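Local coordinates for protein eukaryotic translation initiation factor 2A (Schizosaccharomyces pombe, PDB 3WJ9) that probably directs methionyl-tRNAi to 40S ribosomal subunits in a codon-dependent way for a few specific mRNAs, this part of it being the beta-propeller, at residues P291-I296 and I307-R312; G269-V274 and F283-G288; S335-D340 and I348-A353. One frame throughout, in Å; residues are numbered along the deposited sequence.

Interaction 1 of 3, residues P291-I296 and I307-R312; sequences PAKTAI and IPPAPR
In the third and fourth strands of a beta-propeller blade, Thr294 and Ile307 meet as an antiparallel hydrogen-bonded pair of the hairpin 292-297/303-310. The short strand axes run at 160° and approach to 4.3 Å. Thr294 N donates to Ile307 O at 2.9 Å, lying in the plane of that carbonyl, and Ile307 N returns a bond to Thr294 O. Pro308 and Pro309 have no amide hydrogen to give, and the next cross-strand bond comes only at Ala310, whose N reaches Ala292 O at 3.0 Å. That donor sits above the carbonyl plane, 55° out of it, instead of on a lone pair. Between these bonds the same Ala292 O also faces Pro309 CA in a CA-H...O contact of 3.5 Å. Two of the prolines add apolar contacts. Pro291, which follows a cis peptide bond, sets its CG 3.6 Å from Pro309 CB, the two rings inclined to each other. Lys293 runs beside Pro309 in the same direction: with CG anti to the backbone N (chi1 -168°), its aliphatic stem lies alongside the proline, Lys293 CG 4.0 Å from Pro309 CD, and the bend at chi3 keeps CE beside Pro309 CD too. On the other face, Thr294 and Ile307 both touch Leu326 of strand 323-327 in the next blade, Thr294 CB being 3.7 Å from Ile307 CB.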
ATOM      1  N   PRO A 291     -24.060 -12.124  -3.929  1.00 57.70           N
ATOM      2  CA  PRO A 291     -23.644 -10.720  -4.026  1.00 63.74           C
ATOM      3  C   PRO A 291     -23.271 -10.146  -2.665  1.00 59.70           C
ATOM      4  O   PRO A 291     -24.051 -10.225  -1.719  1.00 54.06           O
ATOM      5  CB  PRO A 291     -24.880 -10.030  -4.607  1.00 61.41           C
ATOM      6  CG  PRO A 291     -26.018 -10.873  -4.162  1.00 60.80           C
ATOM      7  CD  PRO A 291     -25.501 -12.285  -4.191  1.00 66.83           C
ATOM      8  N   ALA A 292     -22.067  -9.597  -2.572  1.00 51.82           N
ATOM      9  CA  ALA A 292     -21.524  -9.176  -1.290  1.00 43.83           C
ATOM     10  C   ALA A 292     -22.206  -7.918  -0.774  1.00 52.63           C
ATOM     11  O   ALA A 292     -22.360  -6.933  -1.496  1.00 57.21           O
ATOM     12  CB  ALA A 292     -20.025  -8.955  -1.399  1.00 47.22           C
ATOM     13  N   LYS A 293     -22.621  -7.963   0.486  1.00 48.24           N
ATOM     14  CA  LYS A 293     -23.171  -6.790   1.145  1.00 44.83           C
ATOM     15  C   LYS A 293     -22.012  -5.923   1.633  1.00 44.95           C
ATOM     16  O   LYS A 293     -20.874  -6.386   1.694  1.00 42.93           O
ATOM     17  CB  LYS A 293     -24.088  -7.195   2.304  1.00 40.50           C
ATOM     18  CG  LYS A 293     -24.924  -6.048   2.845  1.00 46.16           C
ATOM     19  CD  LYS A 293     -25.619  -6.382   4.148  1.00 47.17           C
ATOM     20  CE  LYS A 293     -26.782  -7.330   3.954  1.00 68.41           C
ATOM     21  NZ  LYS A 293     -27.545  -7.466   5.226  1.00 71.87           N
ATOM     22  N   THR A 294     -22.294  -4.669   1.967  1.00 43.17           N
ATOM     23  CA  THR A 294     -21.263  -3.751   2.435  1.00 33.02           C
ATOM     24  C   THR A 294     -21.767  -2.918   3.613  1.00 40.68           C
ATOM     25  O   THR A 294     -22.901  -2.442   3.601  1.00 46.44           O
ATOM     26  CB  THR A 294     -20.795  -2.815   1.302  1.00 52.19           C
ATOM     27  OG1 THR A 294     -20.332  -3.598   0.195  1.00 51.37           O
ATOM     28  CG2 THR A 294     -19.672  -1.901   1.780  1.00 42.54           C
ATOM     29  N   ALA A 295     -20.925  -2.748   4.628  1.00 49.88           N
ATOM     30  CA  ALA A 295     -21.296  -1.972   5.809  1.00 37.54           C
ATOM     31  C   ALA A 295     -20.251  -0.915   6.162  1.00 45.87           C
ATOM     32  O   ALA A 295     -19.059  -1.201   6.203  1.00 46.48           O
ATOM     33  CB  ALA A 295     -21.524  -2.898   6.994  1.00 47.46           C
ATOM     34  N   ILE A 296     -20.709   0.305   6.427  1.00 48.49           N
ATOM     35  CA  ILE A 296     -19.817   1.386   6.838  1.00 38.77           C
ATOM     36  C   ILE A 296     -19.928   1.604   8.346  1.00 53.92           C
ATOM     37  O   ILE A 296     -21.029   1.621   8.895  1.00 68.82           O
ATOM     38  CB  ILE A 296     -20.137   2.702   6.096  1.00 50.19           C
ATOM     39  CG1 ILE A 296     -19.981   2.517   4.586  1.00 46.38           C
ATOM     40  CG2 ILE A 296     -19.227   3.829   6.574  1.00 57.99           C
ATOM     41  CD1 ILE A 296     -18.586   2.114   4.158  1.00 52.44           C
ATOM     42  N   ILE A 307     -24.871  -1.040   2.540  1.00 58.04           N
ATOM     43  CA  ILE A 307     -25.043  -1.148   1.096  1.00 51.27           C
ATOM     44  C   ILE A 307     -25.489  -2.561   0.732  1.00 50.52           C
ATOM     45  O   ILE A 307     -24.767  -3.524   0.988  1.00 54.99           O
ATOM     46  CB  ILE A 307     -23.746  -0.801   0.333  1.00 53.33           C
ATOM     47  CG1 ILE A 307     -23.366   0.663   0.563  1.00 55.70           C
ATOM     48  CG2 ILE A 307     -23.917  -1.073  -1.154  1.00 46.96           C
ATOM     49  CD1 ILE A 307     -22.070   1.078  -0.109  1.00 59.66           C
ATOM     50  N   PRO A 308     -26.639  -2.675   0.075  1.00 50.72           N
ATOM     51  CA  PRO A 308     -27.280  -3.969  -0.210  1.00 37.84           C
ATOM     52  C   PRO A 308     -26.484  -4.889  -1.138  1.00 42.36           C
ATOM     53  O   PRO A 308     -25.753  -4.412  -2.002  1.00 54.32           O
ATOM     54  CB  PRO A 308     -28.592  -3.563  -0.886  1.00 53.37           C
ATOM     55  CG  PRO A 308     -28.874  -2.194  -0.370  1.00 56.13           C
ATOM     56  CD  PRO A 308     -27.535  -1.539  -0.197  1.00 44.95           C
ATOM     57  N   PRO A 309     -26.622  -6.198  -0.935  1.00 45.84           N
ATOM     58  CA  PRO A 309     -25.857  -7.196  -1.690  1.00 46.75           C
ATOM     59  C   PRO A 309     -25.728  -6.846  -3.174  1.00 42.52           C
ATOM     60  O   PRO A 309     -26.732  -6.622  -3.853  1.00 46.21           O
ATOM     61  CB  PRO A 309     -26.676  -8.472  -1.495  1.00 51.45           C
ATOM     62  CG  PRO A 309     -27.286  -8.299  -0.152  1.00 45.33           C
ATOM     63  CD  PRO A 309     -27.607  -6.831  -0.038  1.00 52.97           C
ATOM     64  N   ALA A 310     -24.489  -6.789  -3.654  1.00 51.26           N
ATOM     65  CA  ALA A 310     -24.194  -6.453  -5.045  1.00 47.11           C
ATOM     66  C   ALA A 310     -22.913  -7.162  -5.486  1.00 56.09           C
ATOM     67  O   ALA A 310     -22.079  -7.509  -4.648  1.00 55.80           O
ATOM     68  CB  ALA A 310     -24.062  -4.941  -5.212  1.00 38.79           C
ATOM     69  N   PRO A 311     -22.690  -7.281  -6.786  1.00 56.92           N
ATOM     70  CA  PRO A 311     -21.547  -8.070  -7.244  1.00 51.10           C
ATOM     71  C   PRO A 311     -20.292  -7.232  -7.106  1.00 49.92           C
ATOM     72  O   PRO A 311     -19.749  -6.725  -8.084  1.00 58.64           O
ATOM     73  CB  PRO A 311     -21.856  -8.307  -8.722  1.00 43.66           C
ATOM     74  CG  PRO A 311     -23.338  -8.191  -8.823  1.00 53.81           C
ATOM     75  CD  PRO A 311     -23.721  -7.140  -7.826  1.00 41.43           C
ATOM     76  N   ARG A 312     -19.846  -7.095  -5.860  1.00 54.45           N
ATOM     77  CA  ARG A 312     -18.693  -6.265  -5.531  1.00 44.17           C
ATOM     78  C   ARG A 312     -17.694  -7.011  -4.648  1.00 44.75           C
ATOM     79  O   ARG A 312     -18.079  -7.831  -3.813  1.00 44.17           O
ATOM     80  CB  ARG A 312     -19.151  -4.980  -4.838  1.00 36.40           C
ATOM     81  CG  ARG A 312     -20.329  -4.294  -5.522  1.00 41.52           C
ATOM     82  CD  ARG A 312     -19.929  -3.672  -6.852  1.00 58.77           C
ATOM     83  NE  ARG A 312     -20.985  -2.816  -7.389  1.00 50.37           N
ATOM     84  CZ  ARG A 312     -21.533  -2.967  -8.589  1.00 53.33           C
ATOM     85  NH1 ARG A 312     -21.122  -3.941  -9.390  1.00 51.39           N
ATOM     86  NH2 ARG A 312     -22.488  -2.142  -8.994  1.00 60.27           N
TER

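Interaction 2 of 3, residues G269-V274 and F283-G288; sequences GPIHDV and FGIVYG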
ATOM      1  N   GLY A 269     -19.612 -16.040   5.261  1.00 63.09           N
ATOM      2  CA  GLY A 269     -18.713 -16.136   4.127  1.00 53.83           C
ATOM      3  C   GLY A 269     -17.495 -15.252   4.307  1.00 56.08           C
ATOM      4  O   GLY A 269     -17.339 -14.620   5.350  1.00 55.91           O
ATOM      5  N   PRO A 270     -16.630 -15.197   3.283  1.00 40.72           N
ATOM      6  CA  PRO A 270     -15.368 -14.455   3.354  1.00 47.73           C
ATOM      7  C   PRO A 270     -15.553 -12.942   3.320  1.00 43.30           C
ATOM      8  O   PRO A 270     -16.530 -12.451   2.757  1.00 44.93           O
ATOM      9  CB  PRO A 270     -14.624 -14.922   2.103  1.00 46.51           C
ATOM     10  CG  PRO A 270     -15.706 -15.262   1.143  1.00 37.65           C
ATOM     11  CD  PRO A 270     -16.808 -15.854   1.977  1.00 40.37           C
ATOM     12  N   ILE A 271     -14.617 -12.217   3.926  1.00 38.53           N
ATOM     13  CA  ILE A 271     -14.549 -10.770   3.774  1.00 37.75           C
ATOM     14  C   ILE A 271     -13.684 -10.479   2.552  1.00 47.12           C
ATOM     15  O   ILE A 271     -12.576 -11.002   2.436  1.00 41.31           O
ATOM     16  CB  ILE A 271     -13.962 -10.074   5.022  1.00 41.58           C
ATOM     17  CG1 ILE A 271     -14.906 -10.214   6.221  1.00 45.94           C
ATOM     18  CG2 ILE A 271     -13.702  -8.609   4.744  1.00 42.24           C
ATOM     19  CD1 ILE A 271     -14.648 -11.435   7.079  1.00 59.33           C
ATOM     20  N   HIS A 272     -14.193  -9.662   1.635  1.00 49.05           N
ATOM     21  CA  HIS A 272     -13.517  -9.432   0.361  1.00 42.88           C
ATOM     22  C   HIS A 272     -12.555  -8.250   0.428  1.00 39.92           C
ATOM     23  O   HIS A 272     -11.539  -8.228  -0.262  1.00 47.46           O
ATOM     24  CB  HIS A 272     -14.546  -9.212  -0.754  1.00 36.48           C
ATOM     25  CG  HIS A 272     -15.360 -10.428  -1.076  1.00 37.44           C
ATOM     26  ND1 HIS A 272     -14.909 -11.429  -1.909  1.00 46.98           N
ATOM     27  CD2 HIS A 272     -16.595 -10.807  -0.668  1.00 42.38           C
ATOM     28  CE1 HIS A 272     -15.832 -12.370  -2.006  1.00 54.74           C
ATOM     29  NE2 HIS A 272     -16.865 -12.018  -1.261  1.00 45.24           N
ATOM     30  N   ASP A 273     -12.874  -7.273   1.269  1.00 33.03           N
ATOM     31  CA  ASP A 273     -12.037  -6.087   1.396  1.00 41.16           C
ATOM     32  C   ASP A 273     -12.226  -5.411   2.751  1.00 42.41           C
ATOM     33  O   ASP A 273     -13.332  -5.368   3.285  1.00 32.46           O
ATOM     34  CB  ASP A 273     -12.349  -5.098   0.271  1.00 35.39           C
ATOM     35  CG  ASP A 273     -11.132  -4.309  -0.167  1.00 44.20           C
ATOM     36  OD1 ASP A 273     -10.225  -4.102   0.664  1.00 60.48           O
ATOM     37  OD2 ASP A 273     -11.079  -3.902  -1.347  1.00 58.00           O
ATOM     38  N   VAL A 274     -11.138  -4.898   3.313  1.00 41.21           N
ATOM     39  CA  VAL A 274     -11.206  -4.121   4.548  1.00 39.07           C
ATOM     40  C   VAL A 274     -10.458  -2.804   4.346  1.00 44.22           C
ATOM     41  O   VAL A 274      -9.322  -2.797   3.877  1.00 49.66           O
ATOM     42  CB  VAL A 274     -10.617  -4.891   5.748  1.00 53.51           C
ATOM     43  CG1 VAL A 274     -10.971  -4.194   7.047  1.00 35.61           C
ATOM     44  CG2 VAL A 274     -11.131  -6.325   5.770  1.00 38.69           C
ATOM     45  N   PHE A 283     -14.919   3.457   8.505  1.00 53.46           N
ATOM     46  CA  PHE A 283     -14.331   2.350   7.761  1.00 61.41           C
ATOM     47  C   PHE A 283     -15.432   1.420   7.262  1.00 58.71           C
ATOM     48  O   PHE A 283     -16.550   1.441   7.772  1.00 57.75           O
ATOM     49  CB  PHE A 283     -13.305   1.582   8.611  1.00 56.89           C
ATOM     50  CG  PHE A 283     -13.897   0.804   9.760  1.00 69.19           C
ATOM     51  CD1 PHE A 283     -14.135   1.410  10.983  1.00 70.02           C
ATOM     52  CD2 PHE A 283     -14.175  -0.548   9.627  1.00 74.67           C
ATOM     53  CE1 PHE A 283     -14.661   0.687  12.043  1.00 65.82           C
ATOM     54  CE2 PHE A 283     -14.703  -1.275  10.681  1.00 75.74           C
ATOM     55  CZ  PHE A 283     -14.945  -0.657  11.890  1.00 60.46           C
ATOM     56  N   GLY A 284     -15.113   0.613   6.257  1.00 50.07           N
ATOM     57  CA  GLY A 284     -16.103  -0.246   5.635  1.00 47.91           C
ATOM     58  C   GLY A 284     -15.626  -1.658   5.370  1.00 45.27           C
ATOM     59  O   GLY A 284     -14.430  -1.937   5.390  1.00 48.31           O
ATOM     60  N   ILE A 285     -16.577  -2.555   5.122  1.00 39.62           N
ATOM     61  CA  ILE A 285     -16.280  -3.967   4.907  1.00 43.07           C
ATOM     62  C   ILE A 285     -17.106  -4.554   3.766  1.00 47.48           C
ATOM     63  O   ILE A 285     -18.322  -4.381   3.719  1.00 45.51           O
ATOM     64  CB  ILE A 285     -16.547  -4.804   6.182  1.00 56.13           C
ATOM     65  CG1 ILE A 285     -15.782  -4.237   7.380  1.00 63.23           C
ATOM     66  CG2 ILE A 285     -16.180  -6.261   5.952  1.00 53.95           C
ATOM     67  CD1 ILE A 285     -16.048  -4.968   8.673  1.00 83.07           C
ATOM     68  N   VAL A 286     -16.437  -5.243   2.847  1.00 43.48           N
ATOM     69  CA  VAL A 286     -17.119  -6.021   1.819  1.00 46.13           C
ATOM     70  C   VAL A 286     -16.989  -7.502   2.161  1.00 40.28           C
ATOM     71  O   VAL A 286     -15.893  -8.058   2.133  1.00 42.63           O
ATOM     72  CB  VAL A 286     -16.549  -5.752   0.417  1.00 41.05           C
ATOM     73  CG1 VAL A 286     -17.275  -6.593  -0.614  1.00 39.56           C
ATOM     74  CG2 VAL A 286     -16.668  -4.278   0.075  1.00 32.49           C
ATOM     75  N   TYR A 287     -18.111  -8.136   2.482  1.00 39.27           N
ATOM     76  CA  TYR A 287     -18.088  -9.443   3.131  1.00 54.14           C
ATOM     77  C   TYR A 287     -19.154 -10.415   2.630  1.00 50.80           C
ATOM     78  O   TYR A 287     -20.160 -10.008   2.048  1.00 45.66           O
ATOM     79  CB  TYR A 287     -18.253  -9.258   4.641  1.00 52.91           C
ATOM     80  CG  TYR A 287     -19.547  -8.569   5.015  1.00 42.24           C
ATOM     81  CD1 TYR A 287     -19.657  -7.184   4.975  1.00 43.19           C
ATOM     82  CD2 TYR A 287     -20.659  -9.302   5.403  1.00 50.09           C
ATOM     83  CE1 TYR A 287     -20.835  -6.552   5.308  1.00 45.30           C
ATOM     84  CE2 TYR A 287     -21.845  -8.676   5.741  1.00 40.71           C
ATOM     85  CZ  TYR A 287     -21.925  -7.301   5.691  1.00 43.29           C
ATOM     86  OH  TYR A 287     -23.098  -6.669   6.027  1.00 59.58           O
ATOM     87  N   GLY A 288     -18.923 -11.702   2.874  1.00 57.07           N
ATOM     88  CA  GLY A 288     -19.905 -12.734   2.591  1.00 60.35           C
ATOM     89  C   GLY A 288     -19.893 -13.233   1.161  1.00 50.34           C
ATOM     90  O   GLY A 288     -19.288 -12.614   0.284  1.00 60.43           O
TER
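His272 and Asp273 both face the single residue Val286, and Val286 O lies before the backbone N of each, the His272 distance being too short to be trusted. The bond from Asp273 N is 3.2 Å long and lies in the carbonyl plane on a lone pair; Val286 N answers to Asp273 O at 3.1 Å. The extra residue, His272, adds a side-chain bond: its NE2 donates to Gly288 O at 2.9 Å, with the oxygen close to the imidazole plane. Its CG stands anti to the carbonyl carbon (chi1 -67°), which places the ring beside Gly288, and the NE2 bond limits its turning. Gly288, at positive phi, also gives its N-H to Pro270 O. On the face of Ile271, Ile285 and Tyr287, the other side from Asp273 and Val286, Ile271 divides its branches, CG2 meeting Ile285 CG2 at 3.6 Å and CG1 lying 3.8 Å from Tyr287 CB, while the tyrosine ring leads away. Val286 CG1 packs against His272 CB at 3.8 Å, and Asp273 OD2 accepts from Leu315 N on the following blade's first strand. The whole is a classic beta bulge in the hairpin formed by the first two strands of a four-stranded propeller blade.

Interaction 3 of 3, residues S335-D340 and I348-A353; sequences SIDIFD and ITTVEA
Strands 335-340 and 348-352 run antiparallel at 163°, their axes 4.3 Å apart, in steady register from Ser335-Glu352 to Asp337-Thr350. Val351 N donates to Ile336 O at 2.8 Å, in the carbonyl plane. Farther along, Ile338 N donates to Thr349 O at 3.1 Å and Ile348 N meets Ile338 O at 3.2 Å, nearly in line with the C=O. On one face Ile336 and Val351 lie side by side, Ile336 CB 3.6 Å from Val351 CG2. On the other, Ser335 OG rests against Glu352 CG, and Asp337 lies alongside Thr350. With OG1 anti to the carbonyl carbon (chi1 -67°), Thr350 brings its hydroxyl over the carboxylate, and OG1 donates to Asp337 OD1 at 2.9 Å from 57° above the plane. The other oxygen, OD2, forms a salt bridge with Arg312, while Thr350 OG1 is also hydrogen-bonded to Lys347 NZ. Without the carboxylate, as with an alanine at Asp337, Arg312 is likely to lose a counter-charge and the Thr350 hydroxyl an acceptor. The buried carboxylate is thus gripped at both oxygens, and the nearby arginine and lysine would be expected to stabilise its negative charge.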
ATOM      1  N   SER A 335     -18.233  -3.554 -12.802  1.00 45.35           N
ATOM      2  CA  SER A 335     -18.829  -2.228 -12.693  1.00 46.01           C
ATOM      3  C   SER A 335     -18.235  -1.446 -11.527  1.00 45.59           C
ATOM      4  O   SER A 335     -17.455  -1.983 -10.741  1.00 49.17           O
ATOM      5  CB  SER A 335     -20.347  -2.333 -12.536  1.00 47.13           C
ATOM      6  OG  SER A 335     -20.930  -2.959 -13.665  1.00 63.85           O
ATOM      7  N   ILE A 336     -18.603  -0.171 -11.430  1.00 48.90           N
ATOM      8  CA  ILE A 336     -18.145   0.689 -10.342  1.00 38.71           C
ATOM      9  C   ILE A 336     -19.272   1.602  -9.861  1.00 33.13           C
ATOM     10  O   ILE A 336     -19.946   2.245 -10.668  1.00 54.06           O
ATOM     11  CB  ILE A 336     -16.938   1.562 -10.766  1.00 36.44           C
ATOM     12  CG1 ILE A 336     -15.717   0.696 -11.088  1.00 39.18           C
ATOM     13  CG2 ILE A 336     -16.590   2.566  -9.675  1.00 41.10           C
ATOM     14  CD1 ILE A 336     -14.485   1.492 -11.456  1.00 31.44           C
ATOM     15  N   ASP A 337     -19.475   1.650  -8.547  1.00 33.29           N
ATOM     16  CA  ASP A 337     -20.452   2.551  -7.947  1.00 40.24           C
ATOM     17  C   ASP A 337     -19.758   3.521  -6.996  1.00 44.32           C
ATOM     18  O   ASP A 337     -18.779   3.161  -6.343  1.00 41.91           O
ATOM     19  CB  ASP A 337     -21.533   1.762  -7.203  1.00 48.30           C
ATOM     20  CG  ASP A 337     -22.387   0.925  -8.130  1.00 59.98           C
ATOM     21  OD1 ASP A 337     -22.395   1.209  -9.345  1.00 65.49           O
ATOM     22  OD2 ASP A 337     -23.055  -0.014  -7.645  1.00 59.60           O
ATOM     23  N   ILE A 338     -20.259   4.751  -6.922  1.00 40.76           N
ATOM     24  CA  ILE A 338     -19.695   5.746  -6.012  1.00 44.61           C
ATOM     25  C   ILE A 338     -20.774   6.349  -5.114  1.00 46.70           C
ATOM     26  O   ILE A 338     -21.749   6.929  -5.592  1.00 50.76           O
ATOM     27  CB  ILE A 338     -18.973   6.875  -6.777  1.00 46.29           C
ATOM     28  CG1 ILE A 338     -17.760   6.315  -7.524  1.00 45.65           C
ATOM     29  CG2 ILE A 338     -18.536   7.971  -5.821  1.00 44.01           C
ATOM     30  CD1 ILE A 338     -16.950   7.364  -8.248  1.00 56.42           C
ATOM     31  N   PHE A 339     -20.583   6.201  -3.805  1.00 48.68           N
ATOM     32  CA  PHE A 339     -21.554   6.657  -2.818  1.00 46.18           C
ATOM     33  C   PHE A 339     -21.026   7.854  -2.031  1.00 52.56           C
ATOM     34  O   PHE A 339     -19.820   8.104  -2.003  1.00 58.49           O
ATOM     35  CB  PHE A 339     -21.922   5.513  -1.872  1.00 49.93           C
ATOM     36  CG  PHE A 339     -22.490   4.308  -2.571  1.00 52.39           C
ATOM     37  CD1 PHE A 339     -21.658   3.336  -3.106  1.00 42.51           C
ATOM     38  CD2 PHE A 339     -23.860   4.152  -2.698  1.00 55.31           C
ATOM     39  CE1 PHE A 339     -22.183   2.233  -3.751  1.00 41.84           C
ATOM     40  CE2 PHE A 339     -24.390   3.053  -3.341  1.00 53.49           C
ATOM     41  CZ  PHE A 339     -23.552   2.092  -3.868  1.00 44.19           C
ATOM     42  N   ASP A 340     -21.932   8.587  -1.393  1.00 61.51           N
ATOM     43  CA  ASP A 340     -21.583   9.833  -0.716  1.00 59.73           C
ATOM     44  C   ASP A 340     -21.994   9.805   0.752  1.00 69.62           C
ATOM     45  O   ASP A 340     -23.179   9.850   1.070  1.00 80.38           O
ATOM     46  CB  ASP A 340     -22.246  11.018  -1.429  1.00 53.21           C
ATOM     47  CG  ASP A 340     -21.687  12.364  -0.995  1.00 66.17           C
ATOM     48  OD1 ASP A 340     -21.403  12.551   0.206  1.00 72.16           O
ATOM     49  OD2 ASP A 340     -21.537  13.247  -1.865  1.00 80.42           O
ATOM     50  N   ILE A 348     -24.225   8.604  -6.794  1.00 61.96           N
ATOM     51  CA  ILE A 348     -24.226   9.695  -7.758  1.00 60.37           C
ATOM     52  C   ILE A 348     -23.728   9.214  -9.110  1.00 54.50           C
ATOM     53  O   ILE A 348     -23.893   9.892 -10.124  1.00 65.17           O
ATOM     54  CB  ILE A 348     -23.339  10.864  -7.293  1.00 68.91           C
ATOM     55  CG1 ILE A 348     -21.864  10.457  -7.325  1.00 57.91           C
ATOM     56  CG2 ILE A 348     -23.742  11.318  -5.899  1.00 67.67           C
ATOM     57  CD1 ILE A 348     -20.905  11.589  -7.036  1.00 57.88           C
ATOM     58  N   THR A 349     -23.114   8.036  -9.118  1.00 47.89           N
ATOM     59  CA  THR A 349     -22.443   7.547 -10.311  1.00 48.48           C
ATOM     60  C   THR A 349     -22.356   6.025 -10.353  1.00 47.68           C
ATOM     61  O   THR A 349     -22.013   5.380  -9.362  1.00 57.91           O
ATOM     62  CB  THR A 349     -21.017   8.135 -10.413  1.00 55.68           C
ATOM     63  OG1 THR A 349     -21.091   9.562 -10.517  1.00 69.54           O
ATOM     64  CG2 THR A 349     -20.291   7.588 -11.628  1.00 55.18           C
ATOM     65  N   THR A 350     -22.694   5.463 -11.508  1.00 60.56           N
ATOM     66  CA  THR A 350     -22.424   4.064 -11.802  1.00 46.21           C
ATOM     67  C   THR A 350     -21.718   3.974 -13.147  1.00 51.95           C
ATOM     68  O   THR A 350     -22.264   4.382 -14.171  1.00 63.54           O
ATOM     69  CB  THR A 350     -23.709   3.213 -11.839  1.00 51.48           C
ATOM     70  OG1 THR A 350     -24.280   3.139 -10.528  1.00 66.45           O
ATOM     71  CG2 THR A 350     -23.398   1.803 -12.328  1.00 40.68           C
ATOM     72  N   VAL A 351     -20.490   3.465 -13.137  1.00 51.32           N
ATOM     73  CA  VAL A 351     -19.762   3.207 -14.373  1.00 46.47           C
ATOM     74  C   VAL A 351     -19.311   1.758 -14.397  1.00 39.27           C
ATOM     75  O   VAL A 351     -19.242   1.104 -13.357  1.00 56.18           O
ATOM     76  CB  VAL A 351     -18.528   4.123 -14.537  1.00 50.21           C
ATOM     77  CG1 VAL A 351     -18.896   5.573 -14.278  1.00 55.40           C
ATOM     78  CG2 VAL A 351     -17.400   3.686 -13.615  1.00 44.38           C
ATOM     79  N   GLU A 352     -19.013   1.247 -15.584  1.00 40.95           N
ATOM     80  CA  GLU A 352     -18.450  -0.087 -15.676  1.00 49.97           C
ATOM     81  C   GLU A 352     -17.051  -0.031 -16.258  1.00 49.18           C
ATOM     82  O   GLU A 352     -16.774   0.730 -17.184  1.00 37.24           O
ATOM     83  CB  GLU A 352     -19.334  -1.010 -16.515  1.00 68.24           C
ATOM     84  CG  GLU A 352     -18.861  -2.457 -16.495  1.00 75.81           C
ATOM     85  CD  GLU A 352     -19.702  -3.370 -17.359  1.00 75.12           C
ATOM     86  OE1 GLU A 352     -20.702  -2.894 -17.931  1.00 91.96           O
ATOM     87  OE2 GLU A 352     -19.366  -4.569 -17.457  1.00 61.55           O
ATOM     88  N   ALA A 353     -16.166  -0.835 -15.685  1.00 52.24           N
ATOM     89  CA  ALA A 353     -14.828  -1.011 -16.214  1.00 53.31           C
ATOM     90  C   ALA A 353     -14.507  -2.495 -16.188  1.00 52.13           C
ATOM     91  O   ALA A 353     -13.869  -2.990 -15.260  1.00 60.38           O
ATOM     92  CB  ALA A 353     -13.815  -0.216 -15.413  1.00 57.06           C
TER

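Along the chain interaction 2 comes first, then interaction 1, then interaction 3, each a hairpin closed before the next opens. Interactions 1 and 2, with centres about 9 Å apart, share one four-stranded blade: 269-274/283-288 supplies its first two strands, 291-296/307-312 its last two, and strands 283-287 and 292-297 are neighbours, probably bonded from Ile285 N to Ala295 O. Interaction 3 joins the last two strands of the next blade, its centre about 13 Å from that of interaction 1. Interactions 2 and 3 do not touch. Segment 307-312 leads from one blade's last strand into the link to the next, and its Arg312 salt bridge and Ile307-Phe339 packing lock the two blades together.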